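Local coordinates for putative cytochrome P450 hydroxylase (Chondromyces apiculatus DSM 436, PDB 6GMF), which probably acts as a haem-dependent monooxygenase of the cytochrome P450 family, inserting an oxygen atom from molecular oxygen into substrates such as terpenes, at residues Q183-E195 with A220-I232. Numbering follows the deposited sequence.
Sequences QEFYAYFSEVLEE and AGEVLSFANTLLI. With HEM (protoporphyrin IX containing Fe), chain B.
F189 and L224 form the closest CA pair between helices 183-195 and 220-232, 6.7 Å apart. The segment axes come within 10.3 Å and run at 125° between N-to-C directions, a steep crossing, nearer perpendicular than antiparallel. At its centre L224 fits knob-into-hole among Y186, F189, S190 and L193. One methyl of the knob, CD2, lies 3.6 Å from F189 O and also meets L193 CD1, while L224 CD1 faces S190 OG. That hydroxyl donates a 2.7 Å hydrogen bond from S190 OG to Y186 O; S190 N, the backbone donor, reaches the same oxygen from the opposite face of the carbonyl.

In P450 terms the pair corresponds to helix G, here 177-198, packed on the N-terminal part of the long helix I, here 220-251. Helix 220-232 also lines the haem pocket through F226, T229 and L230, with L230 CD2 3.7 Å from HEM CAC.

At one end of the crossing L193 CD1 lies against A220 CB and V223 CG1; at the other, F185 lies opposite N228. With CG anti to the backbone N (chi1 178°), the F185 ring extends across to helix 220-232, bringing CZ 3.5 Å from N228 CA and packing CE2 against L231 CD2. N228 OD1 sits over one face, offset toward the rim, and F189 CD2 over the centre of the other. The amide and F185 ring planes are 81° apart, and OD1 is buried without a polar partner. Cutting F185 back to an alanine would remove the ring lying against N228, A227 and L231, and is likely to leave a gap there and the F189 ring less firmly placed. Y186 crosses N228 at about a right angle, its OH 3.1 Å from N228 CB, and turns its ring edge to L224 O, 3.4 Å from CE1. M75, from a loop, touches both Y186 and L224.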
# COMPACT_ATOMS: atom_id res chain seq x y z
N GLN A 183 9.03 -19.87 0.19
CA GLN A 183 9.60 -20.96 -0.61
C GLN A 183 8.55 -21.51 -1.58
O GLN A 183 8.86 -21.71 -2.74
CB GLN A 183 10.18 -22.10 0.23
CG GLN A 183 11.47 -21.74 0.94
N GLU A 184 7.31 -21.71 -1.11
CA GLU A 184 6.28 -22.28 -2.01
C GLU A 184 5.93 -21.30 -3.14
O GLU A 184 5.71 -21.71 -4.30
CB GLU A 184 5.03 -22.65 -1.23
CG GLU A 184 5.21 -23.81 -0.28
CD GLU A 184 4.01 -24.07 0.61
OE1 GLU A 184 4.00 -25.12 1.29
OE2 GLU A 184 3.13 -23.21 0.67
N PHE A 185 5.83 -20.01 -2.80
CA PHE A 185 5.57 -18.94 -3.78
C PHE A 185 6.58 -19.03 -4.93
O PHE A 185 6.22 -19.04 -6.09
CB PHE A 185 5.65 -17.56 -3.13
CG PHE A 185 5.45 -16.40 -4.10
CD1 PHE A 185 6.53 -15.89 -4.82
CD2 PHE A 185 4.20 -15.86 -4.33
CE1 PHE A 185 6.36 -14.86 -5.74
CE2 PHE A 185 4.03 -14.81 -5.24
CZ PHE A 185 5.10 -14.31 -5.94
N TYR A 186 7.84 -19.10 -4.56
CA TYR A 186 8.90 -19.07 -5.58
C TYR A 186 8.99 -20.41 -6.33
O TYR A 186 9.24 -20.42 -7.50
CB TYR A 186 10.26 -18.68 -5.00
CG TYR A 186 10.40 -17.22 -4.68
CD1 TYR A 186 10.09 -16.26 -5.63
CD2 TYR A 186 10.78 -16.79 -3.43
CE1 TYR A 186 10.23 -14.91 -5.37
CE2 TYR A 186 10.93 -15.44 -3.15
CZ TYR A 186 10.62 -14.50 -4.11
OH TYR A 186 10.78 -13.16 -3.88
N ALA A 187 8.66 -21.51 -5.65
CA ALA A 187 8.68 -22.80 -6.31
C ALA A 187 7.60 -22.80 -7.40
O ALA A 187 7.83 -23.13 -8.57
CB ALA A 187 8.50 -23.89 -5.28
N TYR A 188 6.41 -22.34 -7.02
CA TYR A 188 5.33 -22.32 -7.95
C TYR A 188 5.63 -21.33 -9.08
O TYR A 188 5.51 -21.65 -10.29
CB TYR A 188 4.03 -21.94 -7.24
CG TYR A 188 2.90 -21.74 -8.22
CD1 TYR A 188 2.46 -22.80 -9.00
CD2 TYR A 188 2.29 -20.50 -8.43
CE1 TYR A 188 1.45 -22.66 -9.93
CE2 TYR A 188 1.28 -20.35 -9.36
CZ TYR A 188 0.87 -21.43 -10.12
OH TYR A 188 -0.14 -21.29 -11.04
N PHE A 189 6.03 -20.11 -8.75
CA PHE A 189 6.22 -19.17 -9.87
C PHE A 189 7.43 -19.53 -10.73
O PHE A 189 7.45 -19.19 -11.89
CB PHE A 189 6.21 -17.73 -9.34
CG PHE A 189 4.81 -17.22 -9.19
CD1 PHE A 189 4.11 -16.80 -10.30
CD2 PHE A 189 4.22 -17.16 -7.95
CE1 PHE A 189 2.80 -16.36 -10.18
CE2 PHE A 189 2.93 -16.67 -7.82
CZ PHE A 189 2.21 -16.30 -8.93
N SER A 190 8.39 -20.28 -10.20
CA SER A 190 9.51 -20.80 -11.04
C SER A 190 8.92 -21.71 -12.13
O SER A 190 9.30 -21.64 -13.30
CB SER A 190 10.53 -21.57 -10.23
OG SER A 190 11.19 -20.74 -9.32
N GLU A 191 8.00 -22.58 -11.71
CA GLU A 191 7.40 -23.54 -12.58
C GLU A 191 6.59 -22.79 -13.63
O GLU A 191 6.65 -23.14 -14.82
CB GLU A 191 6.51 -24.49 -11.78
CG GLU A 191 6.26 -25.82 -12.47
N VAL A 192 5.83 -21.78 -13.17
CA VAL A 192 4.98 -20.95 -14.03
C VAL A 192 5.87 -20.29 -15.09
O VAL A 192 5.52 -20.25 -16.27
CB VAL A 192 4.22 -19.87 -13.22
CG1 VAL A 192 3.55 -18.87 -14.14
CG2 VAL A 192 3.19 -20.46 -12.26
N LEU A 193 6.99 -19.72 -14.63
CA LEU A 193 7.94 -18.97 -15.48
C LEU A 193 8.42 -19.90 -16.60
O LEU A 193 8.34 -19.53 -17.76
CB LEU A 193 9.07 -18.43 -14.58
CG LEU A 193 10.09 -17.49 -15.23
CD1 LEU A 193 10.84 -16.73 -14.13
CD2 LEU A 193 11.08 -18.24 -16.10
N GLU A 194 8.83 -21.13 -16.24
CA GLU A 194 9.32 -22.12 -17.27
C GLU A 194 8.17 -22.49 -18.22
O GLU A 194 8.39 -22.55 -19.45
CB GLU A 194 9.96 -23.33 -16.58
CG GLU A 194 11.23 -23.02 -15.82
CD GLU A 194 12.30 -22.22 -16.56
OE1 GLU A 194 13.04 -21.45 -15.89
OE2 GLU A 194 12.39 -22.36 -17.79
N GLU A 195 6.95 -22.67 -17.70
CA GLU A 195 5.79 -22.95 -18.56
C GLU A 195 5.56 -21.78 -19.53
O GLU A 195 5.30 -21.98 -20.72
CB GLU A 195 4.52 -23.26 -17.77
N ALA A 220 15.69 -14.35 -14.53
CA ALA A 220 14.59 -15.13 -13.91
C ALA A 220 14.37 -14.71 -12.45
O ALA A 220 13.21 -14.55 -12.00
CB ALA A 220 14.83 -16.62 -14.03
N GLY A 221 15.44 -14.54 -11.66
CA GLY A 221 15.34 -14.06 -10.30
C GLY A 221 14.62 -12.72 -10.22
O GLY A 221 13.83 -12.49 -9.30
N GLU A 222 14.92 -11.82 -11.16
CA GLU A 222 14.31 -10.50 -11.16
C GLU A 222 12.82 -10.60 -11.48
O GLU A 222 12.04 -9.89 -10.85
CB GLU A 222 15.00 -9.55 -12.13
CG GLU A 222 16.32 -9.07 -11.61
CD GLU A 222 17.11 -8.29 -12.65
OE1 GLU A 222 16.98 -8.60 -13.86
OE2 GLU A 222 17.85 -7.37 -12.23
N VAL A 223 12.40 -11.46 -12.41
CA VAL A 223 10.98 -11.68 -12.70
C VAL A 223 10.27 -12.16 -11.42
O VAL A 223 9.20 -11.61 -11.07
CB VAL A 223 10.75 -12.69 -13.84
CG1 VAL A 223 9.28 -13.05 -14.02
CG2 VAL A 223 11.31 -12.16 -15.15
N LEU A 224 10.83 -13.17 -10.77
CA LEU A 224 10.22 -13.79 -9.59
C LEU A 224 10.18 -12.77 -8.46
O LEU A 224 9.18 -12.68 -7.74
CB LEU A 224 11.01 -15.03 -9.15
CG LEU A 224 11.02 -16.15 -10.19
CD1 LEU A 224 11.90 -17.29 -9.71
CD2 LEU A 224 9.60 -16.64 -10.49
N SER A 225 11.29 -12.04 -8.27
CA SER A 225 11.33 -11.05 -7.19
C SER A 225 10.27 -9.96 -7.41
O SER A 225 9.64 -9.54 -6.41
CB SER A 225 12.70 -10.48 -7.03
OG SER A 225 12.64 -9.32 -6.20
N PHE A 226 10.03 -9.55 -8.66
CA PHE A 226 9.04 -8.51 -8.94
C PHE A 226 7.61 -9.06 -8.70
O PHE A 226 6.76 -8.35 -8.13
CB PHE A 226 9.23 -7.88 -10.31
CG PHE A 226 8.27 -6.74 -10.57
CD1 PHE A 226 8.41 -5.52 -9.89
CD2 PHE A 226 7.23 -6.88 -11.44
CE1 PHE A 226 7.52 -4.48 -10.12
CE2 PHE A 226 6.35 -5.84 -11.67
CZ PHE A 226 6.50 -4.64 -11.01
N ALA A 227 7.35 -10.31 -9.09
CA ALA A 227 6.10 -10.97 -8.80
C ALA A 227 5.82 -10.94 -7.29
O ALA A 227 4.71 -10.64 -6.84
CB ALA A 227 6.09 -12.37 -9.34
N ASN A 228 6.83 -11.30 -6.48
CA ASN A 228 6.71 -11.36 -5.06
C ASN A 228 6.43 -9.94 -4.55
O ASN A 228 5.60 -9.74 -3.64
CB ASN A 228 7.99 -11.92 -4.44
CG ASN A 228 7.94 -12.03 -2.93
OD1 ASN A 228 7.42 -13.01 -2.40
ND2 ASN A 228 8.44 -11.04 -2.24
N THR A 229 7.16 -8.97 -5.11
CA THR A 229 6.99 -7.55 -4.68
C THR A 229 5.53 -7.12 -4.89
O THR A 229 4.99 -6.37 -4.07
CB THR A 229 7.98 -6.60 -5.38
OG1 THR A 229 9.26 -6.96 -4.87
CG2 THR A 229 7.72 -5.14 -5.12
N LEU A 230 4.91 -7.54 -5.98
CA LEU A 230 3.55 -7.09 -6.28
C LEU A 230 2.58 -7.55 -5.17
O LEU A 230 1.67 -6.78 -4.80
CB LEU A 230 3.09 -7.59 -7.65
CG LEU A 230 3.84 -6.99 -8.85
CD1 LEU A 230 3.39 -7.67 -10.14
CD2 LEU A 230 3.63 -5.49 -8.97
N LEU A 231 2.80 -8.75 -4.61
CA LEU A 231 1.92 -9.19 -3.51
C LEU A 231 2.17 -8.31 -2.31
O LEU A 231 1.23 -7.77 -1.70
CB LEU A 231 2.20 -10.63 -3.08
CG LEU A 231 1.42 -11.71 -3.81
CD1 LEU A 231 1.79 -11.69 -5.29
CD2 LEU A 231 1.72 -13.06 -3.17
N ILE A 232 3.44 -8.23 -1.90
CA ILE A 232 3.76 -7.57 -0.67
C ILE A 232 3.39 -6.08 -0.75
O ILE A 232 2.81 -5.53 0.19
CB ILE A 232 5.23 -7.75 -0.29
CG1 ILE A 232 5.55 -9.22 0.03
CG2 ILE A 232 5.59 -6.84 0.87
CD1 ILE A 232 7.02 -9.50 0.07
CHA HEM B . 6.13 1.77 -4.10
CHB HEM B . 2.41 3.16 -1.54
CHC HEM B . -0.30 -0.10 -3.87
CHD HEM B . 3.51 -1.74 -6.16
C1A HEM B . 5.33 2.47 -3.22
C2A HEM B . 5.81 3.59 -2.49
C3A HEM B . 4.75 3.97 -1.73
C4A HEM B . 3.67 3.11 -2.05
CMA HEM B . 4.67 5.06 -0.69
CAA HEM B . 7.17 4.23 -2.50
CBA HEM B . 8.21 3.48 -1.63
CGA HEM B . 9.54 4.21 -1.53
O1A HEM B . 9.67 5.36 -2.02
O2A HEM B . 10.42 3.61 -0.82
C1B HEM B . 1.31 2.38 -1.93
C2B HEM B . -0.04 2.54 -1.45
C3B HEM B . -0.82 1.63 -2.08
C4B HEM B . 0.07 0.91 -2.99
CMB HEM B . -0.39 3.54 -0.42
CAB HEM B . -2.31 1.38 -2.01
CBB HEM B . -3.10 2.31 -1.59
C1C HEM B . 0.44 -0.81 -4.75
C2C HEM B . -0.07 -1.86 -5.58
C3C HEM B . 1.07 -2.31 -6.23
C4C HEM B . 2.19 -1.60 -5.76
CMC HEM B . -1.52 -2.20 -5.82
CAC HEM B . 1.21 -3.35 -7.25
CBC HEM B . 0.29 -4.22 -7.58
C1D HEM B . 4.53 -0.92 -5.74
C2D HEM B . 5.93 -1.12 -6.20
C3D HEM B . 6.66 -0.13 -5.64
C4D HEM B . 5.71 0.66 -4.84
CMD HEM B . 6.33 -2.24 -7.15
CAD HEM B . 8.14 0.10 -5.80
CBD HEM B . 8.54 1.11 -6.88
CGD HEM B . 10.03 1.37 -6.92
O1D HEM B . 10.48 1.86 -7.97
O2D HEM B . 10.75 1.13 -5.91
NA HEM B . 4.00 2.18 -2.95
NB HEM B . 1.29 1.41 -2.84
NC HEM B . 1.81 -0.68 -4.82
ND HEM B . 4.48 0.14 -4.86
FE HEM B . 2.91 0.84 -3.95
O HOH W 1 3.45 -0.50 -2.24